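Long-range contacts in hypoxanthine-guanine phosphoribosyltransferase (Thermus thermophilus, PDB 3ACD), which probably salvages purine bases, joining hypoxanthine or guanine to the phosphoribosyl group of 5-phospho-alpha-D-ribose 1-diphosphate to give IMP or GMP with magnesium as cofactor: residues Lys87-Pro92 and Asp116-Arg121; Pro11-Ala16 and Phe172-Arg177. One frame throughout, in Å; residues are numbered along the deposited sequence.

Interaction 1: residues Lys87-Pro92 and Asp116-Arg121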
ATOM      1  N   LYS A  87      10.445  -9.706   6.025  1.00 60.21           N
ATOM      2  CA  LYS A  87      10.239  -8.427   6.698  1.00 59.30           C
ATOM      3  C   LYS A  87       9.551  -8.676   8.036  1.00 57.22           C
ATOM      4  O   LYS A  87       8.462  -9.247   8.084  1.00 57.37           O
ATOM      5  CB  LYS A  87       9.374  -7.505   5.834  1.00 61.02           C
ATOM      6  CG  LYS A  87       9.137  -6.122   6.425  1.00 64.14           C
ATOM      7  CD  LYS A  87      10.433  -5.336   6.547  1.00 66.32           C
ATOM      8  CE  LYS A  87      10.187  -3.932   7.081  1.00 67.23           C
ATOM      9  NZ  LYS A  87       9.593  -3.948   8.447  1.00 67.77           N
ATOM     10  N   ASP A  88      10.191  -8.245   9.119  1.00 54.24           N
ATOM     11  CA  ASP A  88       9.645  -8.438  10.458  1.00 52.08           C
ATOM     12  C   ASP A  88       8.692  -7.332  10.896  1.00 49.04           C
ATOM     13  O   ASP A  88       8.633  -6.263  10.288  1.00 48.54           O
ATOM     14  CB  ASP A  88      10.782  -8.551  11.476  1.00 53.21           C
ATOM     15  CG  ASP A  88      11.671  -9.749  11.226  1.00 54.08           C
ATOM     16  OD1 ASP A  88      12.257  -9.837  10.128  1.00 57.09           O
ATOM     17  OD2 ASP A  88      11.783 -10.604  12.130  1.00 56.54           O
ATOM     18  N   LEU A  89       7.954  -7.611  11.966  1.00 45.14           N
ATOM     19  CA  LEU A  89       6.997  -6.671  12.535  1.00 41.11           C
ATOM     20  C   LEU A  89       7.746  -5.597  13.318  1.00 38.94           C
ATOM     21  O   LEU A  89       8.798  -5.867  13.896  1.00 38.70           O
ATOM     22  CB  LEU A  89       6.033  -7.403  13.477  1.00 41.12           C
ATOM     23  CG  LEU A  89       5.070  -8.458  12.915  1.00 40.35           C
ATOM     24  CD1 LEU A  89       5.834  -9.561  12.200  1.00 42.22           C
ATOM     25  CD2 LEU A  89       4.255  -9.043  14.056  1.00 39.56           C
ATOM     26  N   ARG A  90       7.200  -4.385  13.338  1.00 35.74           N
ATOM     27  CA  ARG A  90       7.819  -3.274  14.053  1.00 34.60           C
ATOM     28  C   ARG A  90       7.022  -2.867  15.289  1.00 30.23           C
ATOM     29  O   ARG A  90       7.594  -2.406  16.277  1.00 30.37           O
ATOM     30  CB  ARG A  90       7.975  -2.069  13.124  1.00 39.57           C
ATOM     31  CG  ARG A  90       9.003  -2.261  12.023  1.00 49.19           C
ATOM     32  CD  ARG A  90       9.012  -1.084  11.062  1.00 57.26           C
ATOM     33  NE  ARG A  90       9.250   0.185  11.746  1.00 64.58           N
ATOM     34  CZ  ARG A  90       9.303   1.365  11.137  1.00 67.14           C
ATOM     35  NH1 ARG A  90       9.134   1.447   9.823  1.00 68.55           N
ATOM     36  NH2 ARG A  90       9.523   2.467  11.841  1.00 68.87           N
ATOM     37  N   LEU A  91       5.706  -3.033  15.228  1.00 24.39           N
ATOM     38  CA  LEU A  91       4.835  -2.681  16.344  1.00 20.49           C
ATOM     39  C   LEU A  91       4.444  -3.926  17.133  1.00 18.07           C
ATOM     40  O   LEU A  91       4.346  -5.018  16.580  1.00 15.35           O
ATOM     41  CB  LEU A  91       3.575  -1.972  15.837  1.00 21.14           C
ATOM     42  CG  LEU A  91       3.725  -0.516  15.376  1.00 24.39           C
ATOM     43  CD1 LEU A  91       4.713  -0.418  14.225  1.00 25.67           C
ATOM     44  CD2 LEU A  91       2.369   0.018  14.956  1.00 23.38           C
ATOM     45  N   PRO A  92       4.227  -3.776  18.447  1.00 17.98           N
ATOM     46  CA  PRO A  92       3.849  -4.910  19.297  1.00 17.48           C
ATOM     47  C   PRO A  92       2.477  -5.462  18.935  1.00 16.90           C
ATOM     48  O   PRO A  92       1.580  -4.705  18.563  1.00 16.94           O
ATOM     49  CB  PRO A  92       3.856  -4.308  20.704  1.00 18.43           C
ATOM     50  CG  PRO A  92       4.824  -3.162  20.597  1.00 19.86           C
ATOM     51  CD  PRO A  92       4.461  -2.569  19.258  1.00 18.22           C
ATOM     52  N   ASP A 116       0.541 -18.945  12.994  1.00 20.30           N
ATOM     53  CA  ASP A 116       1.249 -19.562  14.111  1.00 22.85           C
ATOM     54  C   ASP A 116       2.281 -18.584  14.665  1.00 22.86           C
ATOM     55  O   ASP A 116       2.468 -18.483  15.879  1.00 21.47           O
ATOM     56  CB  ASP A 116       1.949 -20.852  13.675  1.00 26.43           C
ATOM     57  CG  ASP A 116       0.974 -21.966  13.340  1.00 30.15           C
ATOM     58  OD1 ASP A 116      -0.029 -22.123  14.069  1.00 31.26           O
ATOM     59  OD2 ASP A 116       1.217 -22.696  12.356  1.00 34.04           O
ATOM     60  N   TYR A 117       2.952 -17.869  13.767  1.00 22.10           N
ATOM     61  CA  TYR A 117       3.961 -16.896  14.167  1.00 23.60           C
ATOM     62  C   TYR A 117       3.343 -15.805  15.040  1.00 23.09           C
ATOM     63  O   TYR A 117       3.861 -15.480  16.112  1.00 23.42           O
ATOM     64  CB  TYR A 117       4.598 -16.259  12.931  1.00 25.66           C
ATOM     65  CG  TYR A 117       5.620 -15.192  13.253  1.00 28.72           C
ATOM     66  CD1 TYR A 117       6.846 -15.525  13.833  1.00 31.44           C
ATOM     67  CD2 TYR A 117       5.361 -13.848  12.985  1.00 30.09           C
ATOM     68  CE1 TYR A 117       7.789 -14.542  14.138  1.00 33.23           C
ATOM     69  CE2 TYR A 117       6.296 -12.856  13.287  1.00 31.61           C
ATOM     70  CZ  TYR A 117       7.508 -13.212  13.862  1.00 33.50           C
ATOM     71  OH  TYR A 117       8.437 -12.241  14.160  1.00 33.64           O
ATOM     72  N   LEU A 118       2.231 -15.244  14.572  1.00 20.92           N
ATOM     73  CA  LEU A 118       1.539 -14.189  15.299  1.00 20.29           C
ATOM     74  C   LEU A 118       0.972 -14.670  16.634  1.00 20.05           C
ATOM     75  O   LEU A 118       1.079 -13.979  17.650  1.00 18.93           O
ATOM     76  CB  LEU A 118       0.401 -13.622  14.444  1.00 19.71           C
ATOM     77  CG  LEU A 118       0.774 -12.999  13.094  1.00 19.76           C
ATOM     78  CD1 LEU A 118      -0.488 -12.504  12.401  1.00 19.54           C
ATOM     79  CD2 LEU A 118       1.750 -11.845  13.304  1.00 21.43           C
ATOM     80  N   GLU A 119       0.366 -15.852  16.632  1.00 19.92           N
ATOM     81  CA  GLU A 119      -0.221 -16.387  17.856  1.00 22.01           C
ATOM     82  C   GLU A 119       0.826 -16.606  18.944  1.00 21.17           C
ATOM     83  O   GLU A 119       0.519 -16.509  20.133  1.00 21.95           O
ATOM     84  CB  GLU A 119      -0.952 -17.700  17.567  1.00 24.22           C
ATOM     85  CG  GLU A 119      -2.219 -17.530  16.738  1.00 28.42           C
ATOM     86  CD  GLU A 119      -3.292 -16.725  17.454  1.00 29.95           C
ATOM     87  OE1 GLU A 119      -3.015 -16.186  18.548  1.00 31.48           O
ATOM     88  OE2 GLU A 119      -4.417 -16.629  16.920  1.00 32.55           O
ATOM     89  N   ALA A 120       2.055 -16.895  18.532  1.00 21.16           N
ATOM     90  CA  ALA A 120       3.147 -17.127  19.473  1.00 22.88           C
ATOM     91  C   ALA A 120       3.418 -15.902  20.348  1.00 23.86           C
ATOM     92  O   ALA A 120       3.968 -16.028  21.444  1.00 23.88           O
ATOM     93  CB  ALA A 120       4.408 -17.517  18.717  1.00 24.69           C
ATOM     94  N   ARG A 121       3.032 -14.721  19.867  1.00 22.37           N
ATOM     95  CA  ARG A 121       3.241 -13.497  20.636  1.00 21.80           C
ATOM     96  C   ARG A 121       2.044 -13.162  21.513  1.00 21.41           C
ATOM     97  O   ARG A 121       2.019 -12.136  22.193  1.00 20.95           O
ATOM     98  CB  ARG A 121       3.563 -12.330  19.705  1.00 20.10           C
ATOM     99  CG  ARG A 121       4.895 -12.499  19.001  1.00 22.81           C
ATOM    100  CD  ARG A 121       5.381 -11.188  18.440  1.00 24.89           C
ATOM    101  NE  ARG A 121       6.709 -11.314  17.853  1.00 25.78           N
ATOM    102  CZ  ARG A 121       7.448 -10.283  17.466  1.00 24.06           C
ATOM    103  NH1 ARG A 121       6.985  -9.051  17.608  1.00 23.51           N
ATOM    104  NH2 ARG A 121       8.643 -10.486  16.932  1.00 26.31           N
TER
HETATM  105  O   HOH W   1       7.184  -6.139  16.931  1.00 35.47           O
HETATM  106  O   HOH W   2       9.784  -7.586  16.124  1.00 63.64           O

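Interaction 2: residues Pro11-Ala16 and Phe172-Arg177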
ATOM      1  N   PRO A  11     -10.174 -17.319 -16.910  1.00 20.67           N
ATOM      2  CA  PRO A  11     -11.560 -17.475 -16.458  1.00 21.11           C
ATOM      3  C   PRO A  11     -12.035 -16.512 -15.369  1.00 21.45           C
ATOM      4  O   PRO A  11     -13.235 -16.292 -15.219  1.00 21.04           O
ATOM      5  CB  PRO A  11     -11.597 -18.925 -15.992  1.00 21.59           C
ATOM      6  CG  PRO A  11     -10.234 -19.097 -15.406  1.00 21.12           C
ATOM      7  CD  PRO A  11      -9.349 -18.452 -16.452  1.00 21.97           C
ATOM      8  N   VAL A  12     -11.102 -15.947 -14.608  1.00 20.01           N
ATOM      9  CA  VAL A  12     -11.459 -15.023 -13.534  1.00 18.22           C
ATOM     10  C   VAL A  12     -11.270 -13.564 -13.939  1.00 18.47           C
ATOM     11  O   VAL A  12     -10.190 -13.161 -14.371  1.00 18.87           O
ATOM     12  CB  VAL A  12     -10.622 -15.307 -12.268  1.00 18.68           C
ATOM     13  CG1 VAL A  12     -10.972 -14.310 -11.167  1.00 18.94           C
ATOM     14  CG2 VAL A  12     -10.882 -16.732 -11.796  1.00 17.20           C
ATOM     15  N   GLN A  13     -12.335 -12.781 -13.793  1.00 18.75           N
ATOM     16  CA  GLN A  13     -12.323 -11.366 -14.134  1.00 19.00           C
ATOM     17  C   GLN A  13     -13.189 -10.618 -13.119  1.00 19.65           C
ATOM     18  O   GLN A  13     -14.377 -10.916 -12.974  1.00 18.83           O
ATOM     19  CB  GLN A  13     -12.904 -11.153 -15.539  1.00 20.55           C
ATOM     20  CG  GLN A  13     -12.283 -12.002 -16.653  1.00 21.42           C
ATOM     21  CD  GLN A  13     -10.850 -11.617 -16.981  1.00 20.27           C
ATOM     22  OE1 GLN A  13     -10.441 -10.470 -16.787  1.00 20.80           O
ATOM     23  NE2 GLN A  13     -10.086 -12.572 -17.501  1.00 18.93           N
ATOM     24  N   ILE A  14     -12.599  -9.657 -12.413  1.00 17.58           N
ATOM     25  CA  ILE A  14     -13.344  -8.883 -11.423  1.00 17.73           C
ATOM     26  C   ILE A  14     -13.029  -7.404 -11.631  1.00 18.51           C
ATOM     27  O   ILE A  14     -11.880  -6.979 -11.487  1.00 17.07           O
ATOM     28  CB  ILE A  14     -12.966  -9.296  -9.981  1.00 16.66           C
ATOM     29  CG1 ILE A  14     -12.965 -10.822  -9.859  1.00 19.21           C
ATOM     30  CG2 ILE A  14     -13.970  -8.718  -8.999  1.00 14.73           C
ATOM     31  CD1 ILE A  14     -12.577 -11.336  -8.478  1.00 20.68           C
ATOM     32  N   SER A  15     -14.053  -6.624 -11.965  1.00 17.64           N
ATOM     33  CA  SER A  15     -13.877  -5.202 -12.240  1.00 17.72           C
ATOM     34  C   SER A  15     -13.491  -4.352 -11.039  1.00 16.86           C
ATOM     35  O   SER A  15     -13.721  -4.726  -9.890  1.00 17.08           O
ATOM     36  CB  SER A  15     -15.151  -4.617 -12.851  1.00 15.63           C
ATOM     37  OG  SER A  15     -16.187  -4.533 -11.888  1.00 18.10           O
ATOM     38  N   ALA A  16     -12.916  -3.188 -11.326  1.00 17.45           N
ATOM     39  CA  ALA A  16     -12.515  -2.262 -10.278  1.00 17.82           C
ATOM     40  C   ALA A  16     -13.748  -1.860  -9.479  1.00 17.77           C
ATOM     41  O   ALA A  16     -13.677  -1.670  -8.269  1.00 15.96           O
ATOM     42  CB  ALA A  16     -11.860  -1.028 -10.891  1.00 16.47           C
ATOM     43  N   PHE A 172      -8.053  -3.664 -11.788  1.00 16.47           N
ATOM     44  CA  PHE A 172      -8.989  -4.775 -11.680  1.00 16.34           C
ATOM     45  C   PHE A 172      -8.260  -6.103 -11.522  1.00 16.01           C
ATOM     46  O   PHE A 172      -7.038  -6.178 -11.655  1.00 15.72           O
ATOM     47  CB  PHE A 172      -9.879  -4.817 -12.927  1.00 17.37           C
ATOM     48  CG  PHE A 172      -9.108  -4.776 -14.220  1.00 18.60           C
ATOM     49  CD1 PHE A 172      -8.396  -5.891 -14.662  1.00 19.52           C
ATOM     50  CD2 PHE A 172      -9.057  -3.608 -14.975  1.00 19.75           C
ATOM     51  CE1 PHE A 172      -7.642  -5.839 -15.837  1.00 18.85           C
ATOM     52  CE2 PHE A 172      -8.305  -3.545 -16.151  1.00 19.68           C
ATOM     53  CZ  PHE A 172      -7.596  -4.663 -16.582  1.00 18.52           C
ATOM     54  N   ILE A 173      -9.021  -7.148 -11.220  1.00 15.00           N
ATOM     55  CA  ILE A 173      -8.457  -8.480 -11.076  1.00 15.99           C
ATOM     56  C   ILE A 173      -8.738  -9.222 -12.376  1.00 16.66           C
ATOM     57  O   ILE A 173      -9.869  -9.220 -12.867  1.00 16.80           O
ATOM     58  CB  ILE A 173      -9.112  -9.260  -9.898  1.00 16.36           C
ATOM     59  CG1 ILE A 173      -8.497  -8.816  -8.567  1.00 16.15           C
ATOM     60  CG2 ILE A 173      -8.930 -10.765 -10.093  1.00 15.33           C
ATOM     61  CD1 ILE A 173      -7.032  -9.187  -8.407  1.00 16.88           C
ATOM     62  N   THR A 174      -7.705  -9.835 -12.942  1.00 16.45           N
ATOM     63  CA  THR A 174      -7.859 -10.598 -14.171  1.00 18.19           C
ATOM     64  C   THR A 174      -7.056 -11.890 -14.040  1.00 18.79           C
ATOM     65  O   THR A 174      -6.525 -12.186 -12.969  1.00 16.27           O
ATOM     66  CB  THR A 174      -7.403  -9.781 -15.408  1.00 18.15           C
ATOM     67  OG1 THR A 174      -7.647 -10.536 -16.602  1.00 20.38           O
ATOM     68  CG2 THR A 174      -5.937  -9.436 -15.319  1.00 15.55           C
ATOM     69  N   SER A 175      -6.965 -12.661 -15.116  1.00 19.33           N
ATOM     70  CA  SER A 175      -6.243 -13.924 -15.058  1.00 21.04           C
ATOM     71  C   SER A 175      -5.807 -14.403 -16.432  1.00 22.94           C
ATOM     72  O   SER A 175      -6.200 -13.839 -17.452  1.00 22.28           O
ATOM     73  CB  SER A 175      -7.135 -14.997 -14.425  1.00 21.06           C
ATOM     74  OG  SER A 175      -8.333 -15.155 -15.178  1.00 20.89           O
ATOM     75  N   ILE A 176      -4.995 -15.454 -16.441  1.00 25.60           N
ATOM     76  CA  ILE A 176      -4.511 -16.050 -17.681  1.00 29.01           C
ATOM     77  C   ILE A 176      -5.087 -17.455 -17.763  1.00 31.10           C
ATOM     78  O   ILE A 176      -5.677 -17.949 -16.801  1.00 28.93           O
ATOM     79  CB  ILE A 176      -2.971 -16.163 -17.703  1.00 30.03           C
ATOM     80  CG1 ILE A 176      -2.499 -16.997 -16.509  1.00 31.43           C
ATOM     81  CG2 ILE A 176      -2.343 -14.779 -17.686  1.00 31.85           C
ATOM     82  CD1 ILE A 176      -1.002 -17.235 -16.465  1.00 32.47           C
ATOM     83  N   ARG A 177      -4.921 -18.096 -18.912  1.00 34.55           N
ATOM     84  CA  ARG A 177      -5.416 -19.452 -19.088  1.00 38.39           C
ATOM     85  C   ARG A 177      -4.354 -20.423 -18.592  1.00 41.82           C
ATOM     86  O   ARG A 177      -3.156 -20.161 -18.712  1.00 41.05           O
ATOM     87  CB  ARG A 177      -5.724 -19.720 -20.562  1.00 37.95           C
ATOM     88  CG  ARG A 177      -6.838 -18.854 -21.116  1.00 37.82           C
ATOM     89  CD  ARG A 177      -7.119 -19.180 -22.573  1.00 37.69           C
ATOM     90  NE  ARG A 177      -8.206 -18.365 -23.107  1.00 38.60           N
ATOM     91  CZ  ARG A 177      -8.651 -18.441 -24.358  1.00 38.45           C
ATOM     92  NH1 ARG A 177      -8.101 -19.299 -25.206  1.00 37.30           N
ATOM     93  NH2 ARG A 177      -9.642 -17.657 -24.760  1.00 37.26           N
TER
HETATM   94  O   HOH W   3     -10.850  -8.067 -15.507  1.00 29.29           O

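Interaction 1: residues Lys87-Pro92 and Asp116-Arg121
Tyr-117 meets Leu-89 at the edge of its ring: methyl CD1 of Leu-89 lies in the ring plane, 3.5 Å from CE2 of Tyr-117, and the leucine and the tyrosine, coming from opposing segments, pass alongside one another. With CG anti to the backbone N (chi1 178°), the tyrosine swings from helix 109-119 toward the loop, and its hydroxyl ends near the carboxylate of Asp-88, with OH 4.2 Å from OD2 of Asp-88, a loose approach. The ring also rests on Leu-85.

One residue on, Leu-118 takes the other branch of the same leucine. Its CD2 lies 3.8 Å from CD2 of Leu-89, the two side chains running obliquely to one another. Leu-118 is the buried member of the contact, packing further on Ile-42 of strand 40-45 and on Ile-93, while Leu-89 reaches Asp-66 and Ile-68 of strand 64-70.

Arg-121, near the C-terminal end of helix 109-119, bridges to the loop through water. Two waters sit at the edge of its guanidinium, in plane. NH1 of Arg-121 gives a bond of 3.0 Å to the O of water 1, and NH2 of Arg-121 gives one to water 2. Water 2 donates to O of Leu-89 at 3.0 Å, and water 1 donates weakly to the carbonyls of Leu-89 and Leu-91. The carboxylate of Asp-88 stays apart, OD2 being 5.7 Å from NH2 of Arg-121.

The apolar grip thus rests on the two methyls of Leu-89; the arginine's charge probably stays hydrated, and no direct hydrogen bond fixes the spacing of loop and helix.

Interaction 2: residues Pro11-Ala16 and Phe172-Arg177
Ile-14 and Ile-173 pair their backbones in an antiparallel hydrogen-bonded bridge: N of Ile-14 gives to O of Ile-173 at 2.8 Å, nearly straight at 176°. N of Ile-173 returns a bond of 2.9 Å to O of Ile-14. The two side chains run alongside each other to the same side of the pair, with CB of Ile-14 3.9 Å from CB of Ile-173.

Hydroxyls continue the pairing toward Pro-11. OG of Ser-175 donates to O of Val-12 at 2.8 Å, coming in within the plane of that carbonyl, at one of its lone pairs; a chi1 of 59° sets OG between the serine's own backbone N and carbonyl carbon, facing the backbone of Val-12. OG1 of Thr-174 donates to OE1 of Gln-13 at 2.8 Å, and water 3 links that same OE1 to O of Ile-173.

Farther out, Gly-8 N donates to OG1 of Thr-174, while Gly-10 O takes a bond from NE2 of Gln-13. Both isoleucines pack on Ile-19 and Leu-132, and Ser-15 OG caps helix 16-33 through Ala-18 N.

One antiparallel bridge, extended by two hydroxyls, thus ties the chain ends together; strand 174-175 pairs in turn with strand 156-157, which carries Val-156 of the IMP pocket, consistent with the hood of type I phosphoribosyltransferases.

In the fold
Interactions 1 and 2 lie on opposite sides of the chain's centre, their nearest atoms about 22 Å apart, and 87-92 with 116-121 is nested inside the loop that 11-16 and 172-177 close. They share no secondary-structure element. Interaction 1 is a surface contact beside the parallel sheet, joining a loop to helix 109-119, which begins at the nucleotide pocket; interaction 2 is partly buried and brings the two chain ends together close to Tyr-155 and Val-156 of that pocket. Their chemistry differs accordingly: apolar side chains and bridging water in the first, direct backbone and hydroxyl hydrogen bonds in the second, which also buries about twice the surface.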